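Local coordinates for protein benzoylformate decarboxylase (Mycobacterium smegmatis, PDB 4Q9D) that belongs to the thiamine pyrophosphate enzyme family, forms an assembly of four chains and holds a magnesium ion in its C-terminal TPP-binding domain, at residues F193-I197 against D294-I298; L236-M240 against A395-G401; L341-H346 against F386-P390. All blocks are in the same frame, centred on the assembly; numbering follows the deposited sequence.

Interaction 1 of 3, residues F193-I197 against D294-I298; sequences FAERI and DLLQI
Leu296 of strand 294-299 rises into the side of helix 187-199 and plants a methyl group on the ring of Phe193. This is helix-on-sheet packing in the central domain, a Rossmann-like layer of parallel strands with helices laid against it; the helix axis runs 10.3 Å from the strand and mostly against its direction, at 143°. The leucine can be followed outward. Its CB sits near the ring, 4.1 Å from Phe193 CD2. With CG anti to the carbonyl carbon (chi1 -63°), the two methyls then divide the helix surface between them. CD2 stands over the middle of the ring, 3.7 Å from the Phe193 centroid and almost on the normal, a CH-pi contact in which all six ring carbons are about equally far away. CD1 goes to the backbone side, meeting Ile197 CG1 at 3.8 Å and the carbonyl oxygen of Phe193, which is already taken by Ile197 N in the helix. The methylene Arg196 CG lies a little farther from the same methyl. Phe193 thus lies with one face on the leucine, while its rim runs along the strand: CE2 comes edge-on to Gln297 O at 3.7 Å, and CD2 nears Ile298 CG1. Strand 312-315 adds Leu314 against both Phe193 and Ile298, and strand 269-273 adds Leu269 and Val271 against Ile197. At the start of the strand the apolar layer gives way to charge. Arg196, its CG anti to the backbone N and its chain bent about CB-CG, brings its guanidinium to Asp294 with the two flat groups nearly perpendicular, 88° apart. In this salt bridge Arg196 NH2 donates within its own plane to the anti side of Asp294 OD2, 2.7 Å away.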
loop_
_atom_site.group_PDB
_atom_site.type_symbol
_atom_site.label_atom_id
_atom_site.label_comp_id
_atom_site.label_asym_id
_atom_site.label_seq_id
_atom_site.Cartn_x
_atom_site.Cartn_y
_atom_site.Cartn_z
ATOM N N PHE B 193 -18.197 -31.505 13.452
ATOM C CA PHE B 193 -19.349 -30.616 13.277
ATOM C C PHE B 193 -20.651 -31.433 13.192
ATOM O O PHE B 193 -21.687 -31.052 13.750
ATOM C CB PHE B 193 -19.200 -29.720 12.025
ATOM C CG PHE B 193 -18.333 -28.461 12.233
ATOM C CD1 PHE B 193 -17.369 -28.399 13.236
ATOM C CD2 PHE B 193 -18.501 -27.341 11.406
ATOM C CE1 PHE B 193 -16.571 -27.246 13.418
ATOM C CE2 PHE B 193 -17.707 -26.166 11.571
ATOM C CZ PHE B 193 -16.738 -26.118 12.573
ATOM N N ALA B 194 -20.600 -32.533 12.449
ATOM C CA ALA B 194 -21.759 -33.406 12.290
ATOM C C ALA B 194 -22.211 -33.954 13.636
ATOM O O ALA B 194 -23.402 -34.051 13.899
ATOM C CB ALA B 194 -21.446 -34.558 11.339
ATOM N N GLU B 195 -21.257 -34.317 14.485
ATOM C CA GLU B 195 -21.596 -34.809 15.806
ATOM C C GLU B 195 -22.305 -33.719 16.601
ATOM O O GLU B 195 -23.244 -34.001 17.334
ATOM C CB GLU B 195 -20.352 -35.286 16.567
ATOM C CG GLU B 195 -19.884 -36.695 16.223
ATOM C CD GLU B 195 -20.978 -37.758 16.428
ATOM O OE1 GLU B 195 -21.838 -37.601 17.337
ATOM O OE2 GLU B 195 -20.987 -38.750 15.661
ATOM N N ARG B 196 -21.850 -32.477 16.470
ATOM C CA ARG B 196 -22.445 -31.381 17.233
ATOM C C ARG B 196 -23.881 -31.138 16.727
ATOM O O ARG B 196 -24.788 -30.805 17.490
ATOM C CB ARG B 196 -21.605 -30.109 17.082
ATOM C CG ARG B 196 -22.265 -28.844 17.663
ATOM C CD ARG B 196 -22.283 -28.922 19.189
ATOM N NE ARG B 196 -23.026 -27.847 19.834
ATOM C CZ ARG B 196 -24.344 -27.860 20.007
ATOM N NH1 ARG B 196 -25.055 -28.899 19.560
ATOM N NH2 ARG B 196 -24.946 -26.843 20.628
ATOM N N ILE B 197 -24.063 -31.303 15.429
ATOM C CA ILE B 197 -25.362 -31.135 14.795
ATOM C C ILE B 197 -26.313 -32.250 15.275
ATOM O O ILE B 197 -27.469 -31.987 15.562
ATOM C CB ILE B 197 -25.215 -31.125 13.257
ATOM C CG1 ILE B 197 -24.521 -29.821 12.775
ATOM C CG2 ILE B 197 -26.582 -31.318 12.534
ATOM C CD1 ILE B 197 -24.146 -29.900 11.287
ATOM N N ASP B 294 -25.476 -22.031 20.282
ATOM C CA ASP B 294 -24.144 -22.213 19.689
ATOM C C ASP B 294 -24.189 -21.979 18.179
ATOM O O ASP B 294 -25.269 -22.032 17.569
ATOM C CB ASP B 294 -23.600 -23.617 19.958
ATOM C CG ASP B 294 -23.261 -23.853 21.433
ATOM O OD1 ASP B 294 -22.935 -22.892 22.162
ATOM O OD2 ASP B 294 -23.307 -25.024 21.851
ATOM N N LEU B 295 -23.024 -21.732 17.576
ATOM C CA LEU B 295 -22.938 -21.517 16.116
ATOM C C LEU B 295 -21.769 -22.258 15.438
ATOM O O LEU B 295 -20.661 -22.311 15.967
ATOM C CB LEU B 295 -22.900 -20.020 15.788
ATOM C CG LEU B 295 -22.963 -19.561 14.313
ATOM C CD1 LEU B 295 -23.567 -18.164 14.232
ATOM C CD2 LEU B 295 -21.568 -19.548 13.666
ATOM N N LEU B 296 -22.059 -22.875 14.294
ATOM C CA LEU B 296 -21.051 -23.467 13.422
ATOM C C LEU B 296 -21.087 -22.701 12.101
ATOM O O LEU B 296 -22.170 -22.342 11.620
ATOM C CB LEU B 296 -21.379 -24.946 13.127
ATOM C CG LEU B 296 -21.390 -25.877 14.347
ATOM C CD1 LEU B 296 -21.943 -27.247 13.947
ATOM C CD2 LEU B 296 -20.002 -26.007 14.905
ATOM N N GLN B 297 -19.919 -22.492 11.501
ATOM C CA GLN B 297 -19.820 -21.760 10.232
ATOM C C GLN B 297 -18.986 -22.563 9.244
ATOM O O GLN B 297 -17.929 -23.074 9.591
ATOM C CB GLN B 297 -19.199 -20.385 10.453
ATOM C CG GLN B 297 -19.022 -19.544 9.171
ATOM C CD GLN B 297 -18.227 -18.254 9.420
ATOM O OE1 GLN B 297 -17.594 -18.091 10.465
ATOM N NE2 GLN B 297 -18.263 -17.340 8.459
ATOM N N ILE B 298 -19.472 -22.677 8.009
ATOM C CA ILE B 298 -18.738 -23.384 6.967
ATOM C C ILE B 298 -18.674 -22.437 5.781
ATOM O O ILE B 298 -19.699 -21.976 5.323
ATOM C CB ILE B 298 -19.445 -24.706 6.545
ATOM C CG1 ILE B 298 -19.464 -25.716 7.710
ATOM C CG2 ILE B 298 -18.814 -25.276 5.313
ATOM C CD1 ILE B 298 -20.248 -26.974 7.393
#

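Interaction 2 of 3, residues L236-M240 against A395-G401; sequences LPDRM and ASFFATG
Asp238 O accepts a hydrogen bond from Ala399 N at 3.0 Å. A weaker CA-H...O contact reaches the same oxygen, with Phe398 CA 3.4 Å from Asp238 O. This pairing ties the 236-240 loop of the central domain to strand 397-399, an edge strand of the C-terminal domain's parallel sheet. Waters extend the link on either side. One donates to both Leu236 O and Thr400 O; another accepts from Met240 N at 2.9 Å and from Arg239 NE, and probably donates to Phe397 O.

Phe397 turns its ring under the loop, CG anti to the backbone N (chi1 178°). Met240 CE lies over its centre, 3.8 Å from the centroid, with SD over the same face in a Met-aromatic contact, while Pro237 O reaches the ring edge in plane, 3.5 Å from Phe397 CE2. Arg239, bent about CB-CG and again about CG-CD, folds back beside Phe398. CE1 of that ring covers one face of the guanidinium, 3.6 Å from Arg239 CZ, with the planes 51° apart.

The ionic ends are held from beyond the two segments: Asp238 by Arg213 and Arg279, Arg239 by Asp212 and Gln62. Buried and each paired with an opposite charge, Asp238 and Arg239 are probably both kept ionised at the domain junction.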
loop_
_atom_site.group_PDB
_atom_site.type_symbol
_atom_site.label_atom_id
_atom_site.label_comp_id
_atom_site.label_asym_id
_atom_site.label_seq_id
_atom_site.Cartn_x
_atom_site.Cartn_y
_atom_site.Cartn_z
ATOM N N LEU B 236 -29.989 -9.410 2.786
ATOM C CA LEU B 236 -29.316 -8.669 1.731
ATOM C C LEU B 236 -28.546 -9.594 0.777
ATOM O O LEU B 236 -27.348 -9.383 0.514
ATOM C CB LEU B 236 -28.360 -7.656 2.381
ATOM C CG LEU B 236 -29.021 -6.658 3.343
ATOM C CD1 LEU B 236 -28.006 -6.142 4.368
ATOM C CD2 LEU B 236 -29.672 -5.478 2.561
ATOM N N PRO B 237 -29.217 -10.630 0.269
ATOM C CA PRO B 237 -28.547 -11.655 -0.529
ATOM C C PRO B 237 -28.110 -11.118 -1.886
ATOM O O PRO B 237 -28.882 -10.389 -2.511
ATOM C CB PRO B 237 -29.669 -12.695 -0.725
ATOM C CG PRO B 237 -30.896 -11.843 -0.820
ATOM C CD PRO B 237 -30.676 -10.855 0.312
ATOM N N ASP B 238 -26.888 -11.437 -2.327
ATOM C CA ASP B 238 -26.513 -11.189 -3.716
ATOM C C ASP B 238 -26.803 -12.438 -4.563
ATOM O O ASP B 238 -26.813 -12.368 -5.774
ATOM C CB ASP B 238 -25.034 -10.748 -3.870
ATOM C CG ASP B 238 -24.062 -11.557 -2.990
ATOM O OD1 ASP B 238 -24.428 -11.931 -1.850
ATOM O OD2 ASP B 238 -22.913 -11.782 -3.434
ATOM N N ARG B 239 -27.020 -13.584 -3.903
ATOM C CA ARG B 239 -27.518 -14.796 -4.556
ATOM C C ARG B 239 -28.509 -15.471 -3.621
ATOM O O ARG B 239 -28.469 -15.246 -2.401
ATOM C CB ARG B 239 -26.386 -15.790 -4.914
ATOM C CG ARG B 239 -25.283 -15.184 -5.805
ATOM C CD ARG B 239 -25.697 -15.101 -7.276
ATOM N NE ARG B 239 -25.836 -16.450 -7.790
ATOM C CZ ARG B 239 -24.965 -17.074 -8.573
ATOM N NH1 ARG B 239 -23.859 -16.460 -9.020
ATOM N NH2 ARG B 239 -25.230 -18.322 -8.940
ATOM N N MET B 240 -29.417 -16.262 -4.192
ATOM C CA MET B 240 -30.314 -17.106 -3.392
ATOM C C MET B 240 -30.063 -18.568 -3.693
ATOM O O MET B 240 -29.988 -18.953 -4.855
ATOM C CB MET B 240 -31.756 -16.726 -3.634
ATOM C CG MET B 240 -32.089 -15.513 -2.763
ATOM S SD MET B 240 -33.780 -15.071 -2.881
ATOM C CE MET B 240 -33.819 -13.299 -2.556
ATOM N N ALA B 395 -29.320 -20.265 -9.560
ATOM C CA ALA B 395 -28.728 -19.276 -10.459
ATOM C C ALA B 395 -29.772 -18.384 -11.124
ATOM O O ALA B 395 -29.673 -18.089 -12.307
ATOM C CB ALA B 395 -27.831 -19.961 -11.510
ATOM N N SER B 396 -30.768 -17.927 -10.357
ATOM C CA SER B 396 -31.864 -17.184 -10.968
ATOM C C SER B 396 -32.178 -15.911 -10.226
ATOM O O SER B 396 -33.218 -15.289 -10.458
ATOM C CB SER B 396 -33.120 -18.062 -11.075
ATOM O OG SER B 396 -32.857 -19.175 -11.906
ATOM N N PHE B 397 -31.290 -15.544 -9.313
ATOM C CA PHE B 397 -31.414 -14.298 -8.573
ATOM C C PHE B 397 -30.012 -13.707 -8.439
ATOM O O PHE B 397 -29.068 -14.423 -8.080
ATOM C CB PHE B 397 -31.966 -14.505 -7.163
ATOM C CG PHE B 397 -32.050 -13.233 -6.387
ATOM C CD1 PHE B 397 -33.179 -12.427 -6.485
ATOM C CD2 PHE B 397 -30.975 -12.800 -5.616
ATOM C CE1 PHE B 397 -33.249 -11.193 -5.797
ATOM C CE2 PHE B 397 -31.036 -11.599 -4.923
ATOM C CZ PHE B 397 -32.188 -10.790 -5.006
ATOM N N PHE B 398 -29.884 -12.413 -8.720
ATOM C CA PHE B 398 -28.595 -11.704 -8.581
ATOM C C PHE B 398 -28.795 -10.285 -8.055
ATOM O O PHE B 398 -29.705 -9.576 -8.489
ATOM C CB PHE B 398 -27.882 -11.608 -9.932
ATOM C CG PHE B 398 -27.677 -12.940 -10.612
ATOM C CD1 PHE B 398 -26.465 -13.626 -10.493
ATOM C CD2 PHE B 398 -28.690 -13.501 -11.387
ATOM C CE1 PHE B 398 -26.261 -14.863 -11.127
ATOM C CE2 PHE B 398 -28.502 -14.744 -12.031
ATOM C CZ PHE B 398 -27.283 -15.423 -11.898
ATOM N N ALA B 399 -27.951 -9.883 -7.115
ATOM C CA ALA B 399 -27.882 -8.490 -6.691
ATOM C C ALA B 399 -26.425 -8.127 -6.385
ATOM O O ALA B 399 -25.564 -9.014 -6.240
ATOM C CB ALA B 399 -28.751 -8.248 -5.460
ATOM N N THR B 400 -26.175 -6.824 -6.283
ATOM C CA THR B 400 -24.840 -6.290 -6.010
ATOM C C THR B 400 -24.116 -7.054 -4.910
ATOM O O THR B 400 -24.682 -7.284 -3.827
ATOM C CB THR B 400 -24.895 -4.810 -5.627
ATOM O OG1 THR B 400 -23.598 -4.425 -5.152
ATOM C CG2 THR B 400 -25.959 -4.559 -4.513
ATOM N N GLY B 401 -22.874 -7.456 -5.198
ATOM C CA GLY B 401 -22.022 -8.144 -4.223
ATOM C C GLY B 401 -21.719 -7.276 -3.013
ATOM O O GLY B 401 -21.597 -7.766 -1.887
HETATM O O HOH W 1 -26.454 -7.467 -1.639
HETATM O O HOH W 2 -28.867 -16.822 -6.958
HETATM O O HOH W 3 -31.202 -18.723 -7.561
#

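Interaction 3 of 3, residues L341-H346 against F386-P390; sequences LVRQRH and FTWLP
Arg343 lies across the end of helix 382-388, its chain extended from CG to NE, and hands its NE-H to Phe386 O at 3.0 Å. The acceptor sits in the guanidinium plane, while the donor itself is tilted 29° from the carbonyl plane. A water spans the same two groups, accepting from Arg343 NH2 and donating to Phe386 O at 2.6 Å, so the carbonyl is gripped twice; Glu244 O holds NH2 as well. Phe386 brings its ring to the same arginine because CG is anti to the backbone N (chi1 170°). NE lies over the ring face, Arg343 CZ is 4.9 Å from the centroid in a cation-pi contact, and guanidinium and ring lie only 26° from parallel. At the ring edge Leu341 CD2 meets Phe386 CZ at 3.6 Å.

Segment 341-346 belongs to the long connection between helices 318-328 and 357-367, which passes from the Rossmann-like central domain to the C-terminal domain. Here it runs beside the last turn of helix 382-388 and makes an inverse gamma turn centred on Gln344.

Past that turn the contact opens toward solvent. Arg345 is exposed, yet its aliphatic part is still used: CG meets Thr387 CG2 at 3.5 Å, the two side chains sliding past each other, and CD stands over the six-membered ring of Trp388, 4.1 Å from its centroid. Thr387 CG2 lies on that indole face too. Trp388 is steadied by Asn358, which accepts from NE1, while His346 O comes to the indole edge near CZ2. The side chain of Gln344 is poorly ordered, but a water accepting weakly from Gln344 N donates to Thr387 OG1, which is also bonded to Leu383 O.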
loop_
_atom_site.group_PDB
_atom_site.type_symbol
_atom_site.label_atom_id
_atom_site.label_comp_id
_atom_site.label_asym_id
_atom_site.label_seq_id
_atom_site.Cartn_x
_atom_site.Cartn_y
_atom_site.Cartn_z
ATOM N N LEU B 341 -43.670 -20.524 6.740
ATOM C CA LEU B 341 -43.458 -19.113 6.469
ATOM C C LEU B 341 -44.694 -18.566 5.763
ATOM O O LEU B 341 -45.111 -19.102 4.750
ATOM C CB LEU B 341 -42.265 -18.933 5.527
ATOM C CG LEU B 341 -42.073 -17.487 5.075
ATOM C CD1 LEU B 341 -41.722 -16.672 6.297
ATOM C CD2 LEU B 341 -40.979 -17.389 4.014
ATOM N N VAL B 342 -45.256 -17.484 6.272
ATOM C CA VAL B 342 -46.440 -16.905 5.641
ATOM C C VAL B 342 -46.138 -15.493 5.160
ATOM O O VAL B 342 -45.808 -14.627 5.949
ATOM C CB VAL B 342 -47.669 -16.892 6.613
ATOM C CG1 VAL B 342 -48.852 -16.135 5.978
ATOM C CG2 VAL B 342 -48.058 -18.346 7.013
ATOM N N ARG B 343 -46.250 -15.278 3.857
ATOM C CA ARG B 343 -46.073 -13.949 3.290
ATOM C C ARG B 343 -47.352 -13.130 3.438
ATOM O O ARG B 343 -48.449 -13.565 3.059
ATOM C CB ARG B 343 -45.691 -14.042 1.811
ATOM C CG ARG B 343 -44.309 -14.591 1.583
ATOM C CD ARG B 343 -44.109 -15.047 0.142
ATOM N NE ARG B 343 -42.736 -15.516 -0.081
ATOM C CZ ARG B 343 -42.312 -16.746 0.202
ATOM N NH1 ARG B 343 -43.156 -17.634 0.715
ATOM N NH2 ARG B 343 -41.050 -17.095 -0.033
ATOM N N GLN B 344 -47.209 -11.940 3.996
ATOM C CA GLN B 344 -48.342 -11.054 4.113
ATOM C C GLN B 344 -48.682 -10.502 2.736
ATOM O O GLN B 344 -48.289 -9.390 2.399
ATOM C CB GLN B 344 -48.023 -9.937 5.106
ATOM C CG GLN B 344 -47.731 -10.457 6.518
ATOM C CD GLN B 344 -48.916 -11.211 7.132
ATOM O OE1 GLN B 344 -50.020 -10.671 7.226
ATOM N NE2 GLN B 344 -48.688 -12.463 7.547
ATOM N N ARG B 345 -49.385 -11.297 1.927
ATOM C CA ARG B 345 -49.825 -10.831 0.612
ATOM C C ARG B 345 -51.201 -10.174 0.726
ATOM O O ARG B 345 -52.106 -10.687 1.390
ATOM C CB ARG B 345 -49.930 -11.967 -0.410
ATOM C CG ARG B 345 -48.668 -12.722 -0.708
ATOM C CD ARG B 345 -48.885 -13.789 -1.774
ATOM N NE ARG B 345 -47.648 -14.032 -2.529
ATOM C CZ ARG B 345 -46.989 -15.195 -2.608
ATOM N NH1 ARG B 345 -47.450 -16.284 -1.988
ATOM N NH2 ARG B 345 -45.858 -15.268 -3.325
ATOM N N HIS B 346 -51.346 -9.036 0.068
ATOM C CA HIS B 346 -52.643 -8.468 -0.222
ATOM C C HIS B 346 -52.476 -7.731 -1.547
ATOM O O HIS B 346 -51.413 -7.182 -1.830
ATOM C CB HIS B 346 -53.085 -7.525 0.894
ATOM C CG HIS B 346 -52.418 -6.185 0.847
ATOM N ND1 HIS B 346 -52.948 -5.114 0.157
ATOM C CD2 HIS B 346 -51.258 -5.746 1.395
ATOM C CE1 HIS B 346 -52.148 -4.068 0.289
ATOM N NE2 HIS B 346 -51.118 -4.425 1.036
ATOM N N PHE B 386 -39.656 -10.113 -1.982
ATOM C CA PHE B 386 -39.819 -11.274 -1.123
ATOM C C PHE B 386 -41.268 -11.814 -1.181
ATOM O O PHE B 386 -41.504 -13.028 -1.306
ATOM C CB PHE B 386 -39.412 -10.902 0.317
ATOM C CG PHE B 386 -39.762 -11.955 1.341
ATOM C CD1 PHE B 386 -39.014 -13.127 1.444
ATOM C CD2 PHE B 386 -40.845 -11.777 2.200
ATOM C CE1 PHE B 386 -39.338 -14.100 2.381
ATOM C CE2 PHE B 386 -41.175 -12.749 3.144
ATOM C CZ PHE B 386 -40.414 -13.916 3.230
ATOM N N THR B 387 -42.232 -10.904 -1.106
ATOM C CA THR B 387 -43.648 -11.282 -1.084
ATOM C C THR B 387 -44.099 -11.910 -2.380
ATOM O O THR B 387 -44.761 -12.936 -2.371
ATOM C CB THR B 387 -44.522 -10.071 -0.816
ATOM O OG1 THR B 387 -44.148 -9.533 0.454
ATOM C CG2 THR B 387 -46.012 -10.457 -0.803
ATOM N N TRP B 388 -43.705 -11.318 -3.502
ATOM C CA TRP B 388 -44.279 -11.720 -4.784
ATOM C C TRP B 388 -43.367 -12.502 -5.730
ATOM O O TRP B 388 -43.862 -13.160 -6.643
ATOM C CB TRP B 388 -44.808 -10.484 -5.513
ATOM C CG TRP B 388 -46.006 -9.861 -4.821
ATOM C CD1 TRP B 388 -46.049 -8.664 -4.153
ATOM C CD2 TRP B 388 -47.330 -10.413 -4.744
ATOM N NE1 TRP B 388 -47.329 -8.441 -3.663
ATOM C CE2 TRP B 388 -48.128 -9.503 -4.012
ATOM C CE3 TRP B 388 -47.917 -11.598 -5.217
ATOM C CZ2 TRP B 388 -49.486 -9.735 -3.747
ATOM C CZ3 TRP B 388 -49.270 -11.828 -4.953
ATOM C CH2 TRP B 388 -50.034 -10.895 -4.224
ATOM N N LEU B 389 -42.045 -12.424 -5.561
ATOM C CA LEU B 389 -41.172 -13.108 -6.524
ATOM C C LEU B 389 -40.204 -14.056 -5.845
ATOM O O LEU B 389 -38.984 -13.830 -5.882
ATOM C CB LEU B 389 -40.383 -12.107 -7.372
ATOM C CG LEU B 389 -41.132 -11.044 -8.163
ATOM C CD1 LEU B 389 -40.120 -10.214 -8.995
ATOM C CD2 LEU B 389 -42.166 -11.675 -9.089
ATOM N N PRO B 390 -40.735 -15.130 -5.234
ATOM C CA PRO B 390 -39.815 -16.074 -4.587
ATOM C C PRO B 390 -38.901 -16.699 -5.628
ATOM O O PRO B 390 -39.309 -16.941 -6.773
ATOM C CB PRO B 390 -40.739 -17.150 -3.999
ATOM C CG PRO B 390 -42.055 -17.018 -4.792
ATOM C CD PRO B 390 -42.151 -15.540 -5.110
HETATM O O HOH W 4 -39.698 -14.963 -1.212
HETATM O O HOH W 5 -44.574 -10.946 2.922
#

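Overall arrangement
Interactions 2 and 3 are neighbours, their centres about 18 Å apart and their nearest atoms about 6 Å; helix 382-388, used by interaction 3, leads on to strand 397-399, used by interaction 2. Interaction 2 joins the central domain to the C-terminal one, while interaction 3 pins the connection between them to helix 382-388. Interaction 1 stands apart within the central domain, its centre about 25 Å from that of interaction 2 and about 31 Å from that of interaction 3. Magnesium is bound by Asp434, Asn461 and Glu463 of the C-terminal domain. None of the three contacts supplies a ligand, but strand 397-399 edges the same sheet as strand 428-433, which runs directly into Asp434.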